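Local coordinates for pirin-like protein YhaK (Escherichia coli, PDB 2VEC) that is a monomeric cytoplasmic bicupin of the pirin family that lacks quercetin 2,3-dioxygenase activity and probably responds to oxidative conditions through a reactive cysteine, at residues V182-V188 with L247-D253. Numbering follows the deposited sequence.
Sequences VWLHHIV and LRALLID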
# COMPACT_ATOMS: atom_id res chain seq x y z
N VAL A 182 -0.34 7.23 10.26
CA VAL A 182 -0.96 6.16 9.51
C VAL A 182 -0.27 4.84 9.91
O VAL A 182 0.95 4.84 10.17
CB VAL A 182 -0.78 6.40 7.95
CG1 VAL A 182 -1.06 5.14 7.11
CG2 VAL A 182 -1.67 7.54 7.53
N TRP A 183 -1.04 3.76 10.05
CA TRP A 183 -0.41 2.45 10.32
C TRP A 183 -0.81 1.55 9.18
O TRP A 183 -2.00 1.44 8.87
CB TRP A 183 -0.86 1.83 11.66
CG TRP A 183 -0.24 2.48 12.90
CD1 TRP A 183 0.75 1.96 13.69
CD2 TRP A 183 -0.63 3.72 13.50
NE1 TRP A 183 1.01 2.81 14.75
CE2 TRP A 183 0.17 3.89 14.66
CE3 TRP A 183 -1.59 4.68 13.21
CZ2 TRP A 183 0.07 5.01 15.49
CZ3 TRP A 183 -1.70 5.81 14.05
CH2 TRP A 183 -0.87 5.96 15.18
N LEU A 184 0.17 0.90 8.57
CA LEU A 184 -0.11 0.09 7.36
C LEU A 184 0.28 -1.33 7.65
O LEU A 184 1.41 -1.57 8.11
CB LEU A 184 0.74 0.59 6.19
CG LEU A 184 0.63 -0.15 4.85
CD1 LEU A 184 -0.86 -0.15 4.33
CD2 LEU A 184 1.56 0.44 3.74
N HIS A 185 -0.63 -2.24 7.36
CA HIS A 185 -0.43 -3.66 7.65
C HIS A 185 -0.54 -4.43 6.34
O HIS A 185 -1.43 -4.14 5.51
CB HIS A 185 -1.51 -4.18 8.61
CG HIS A 185 -1.62 -3.40 9.89
ND1 HIS A 185 -0.96 -3.77 11.04
CD2 HIS A 185 -2.33 -2.29 10.20
CE1 HIS A 185 -1.25 -2.92 12.01
NE2 HIS A 185 -2.08 -2.01 11.53
N HIS A 186 0.34 -5.41 6.21
CA HIS A 186 0.35 -6.36 5.08
C HIS A 186 -0.10 -7.70 5.61
O HIS A 186 0.43 -8.16 6.62
CB HIS A 186 1.76 -6.46 4.49
CG HIS A 186 1.86 -7.39 3.29
ND1 HIS A 186 2.76 -8.42 3.23
CD2 HIS A 186 1.18 -7.41 2.11
CE1 HIS A 186 2.62 -9.08 2.09
NE2 HIS A 186 1.68 -8.47 1.38
N ILE A 187 -1.08 -8.31 4.95
CA ILE A 187 -1.76 -9.52 5.42
C ILE A 187 -1.59 -10.67 4.44
O ILE A 187 -1.81 -10.49 3.26
CB ILE A 187 -3.31 -9.23 5.59
CG1 ILE A 187 -3.52 -8.26 6.74
CG2 ILE A 187 -4.14 -10.53 5.90
CD1 ILE A 187 -3.87 -6.84 6.31
N VAL A 188 -1.19 -11.84 4.91
CA VAL A 188 -1.05 -13.01 4.03
C VAL A 188 -1.71 -14.15 4.77
O VAL A 188 -1.20 -14.58 5.82
CB VAL A 188 0.47 -13.35 3.71
CG1 VAL A 188 0.57 -14.53 2.70
CG2 VAL A 188 1.20 -12.08 3.14
N LEU A 247 -4.94 -15.31 0.31
CA LEU A 247 -5.14 -13.87 0.32
C LEU A 247 -3.83 -13.10 0.52
O LEU A 247 -2.99 -13.52 1.32
CB LEU A 247 -6.08 -13.53 1.48
CG LEU A 247 -6.34 -12.06 1.78
CD1 LEU A 247 -7.26 -11.49 0.70
CD2 LEU A 247 -6.92 -11.90 3.19
N ARG A 248 -3.65 -11.99 -0.20
CA ARG A 248 -2.71 -10.97 0.22
C ARG A 248 -3.53 -9.69 0.24
O ARG A 248 -4.29 -9.43 -0.73
CB ARG A 248 -1.53 -10.83 -0.72
CG ARG A 248 -0.47 -11.92 -0.52
CD ARG A 248 0.74 -11.61 -1.39
NE ARG A 248 1.42 -10.36 -1.06
CZ ARG A 248 2.54 -9.98 -1.68
NH1 ARG A 248 3.05 -10.80 -2.62
NH2 ARG A 248 3.12 -8.84 -1.36
N ALA A 249 -3.41 -8.91 1.31
CA ALA A 249 -4.20 -7.71 1.45
C ALA A 249 -3.43 -6.64 2.21
O ALA A 249 -2.41 -6.92 2.87
CB ALA A 249 -5.51 -8.04 2.20
N LEU A 250 -3.99 -5.43 2.21
CA LEU A 250 -3.47 -4.37 3.06
C LEU A 250 -4.60 -3.88 3.93
O LEU A 250 -5.77 -3.89 3.50
CB LEU A 250 -3.05 -3.16 2.20
CG LEU A 250 -1.89 -3.35 1.22
CD1 LEU A 250 -1.63 -2.06 0.41
CD2 LEU A 250 -0.60 -3.84 1.90
N LEU A 251 -4.27 -3.46 5.15
CA LEU A 251 -5.23 -2.72 5.95
C LEU A 251 -4.49 -1.45 6.32
O LEU A 251 -3.35 -1.50 6.87
CB LEU A 251 -5.64 -3.47 7.23
CG LEU A 251 -6.75 -2.75 8.06
CD1 LEU A 251 -7.61 -3.75 8.84
CD2 LEU A 251 -6.07 -1.78 9.07
N ILE A 252 -5.11 -0.32 5.99
CA ILE A 252 -4.50 0.99 6.28
C ILE A 252 -5.31 1.68 7.34
O ILE A 252 -6.52 1.86 7.18
CB ILE A 252 -4.44 1.90 5.04
CG1 ILE A 252 -4.17 1.06 3.78
CG2 ILE A 252 -3.42 3.05 5.30
CD1 ILE A 252 -4.00 1.88 2.42
N ASP A 253 -4.65 2.08 8.43
CA ASP A 253 -5.32 2.70 9.57
C ASP A 253 -5.05 4.20 9.42
O ASP A 253 -3.89 4.64 9.44
CB ASP A 253 -4.63 2.09 10.82
CG ASP A 253 -4.97 2.75 12.12
OD1 ASP A 253 -5.54 3.87 12.18
OD2 ASP A 253 -4.60 2.13 13.18
O HOH W 1 -3.61 -0.31 13.14
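Ile187 runs its CD1 methyl lengthwise over the seam between the two strands to CB of Leu251, 3.9 Å away, and lies close to the backbone N of the same residue. CG1 stands anti to the carbonyl carbon (chi1 -68°), which sends this branch toward Leu251, while CG2 reaches the other way to CD2 of Leu247; CB faces the methyl of Ala249 between them. Beneath these side chains, strands 183-188 and 247-253 run antiparallel. Trp183 with Asp253, His185 with Leu251 and Ile187 with Ala249 form the hydrogen-bonded pairs, two backbone bonds each, and put their side chains on one face. There Asp253 lies alongside Trp183, its carboxylate turned 33° from the indole. A water in the plane of the His185 ring, 2.8 Å from NE2, donates to OD2 of Asp253 at 2.6 Å and so links the two side chains. The carboxylate is fixed further by the backbone N atoms of His200 and Gly201, and the His200 ring stacks on Trp183.

On the opposite face, Leu184 touches CG1 of Ile252 with CD1 at 3.6 Å. Farther along, Arg248 bends at chi3 and brings NE to NE2 of His186 at 3.1 Å, a bent bond (140° at the hydrogen) that meets the imidazole in its plane. His186 therefore accepts at NE2, consistent with a neutral ring.

Both strands lie inside the mixed sheet of the C-terminal cupin, flanked by 163-168 beside 183-189 and by 203-208 beside 247-254. Phe197 of strand 194-198, in the facing sheet of this cupin, packs against His185, Ile187 and Leu251, whereas Leu184, Leu250 and Ile252 meet Leu140 of strand 135-143, joining the two halves of the bicupin.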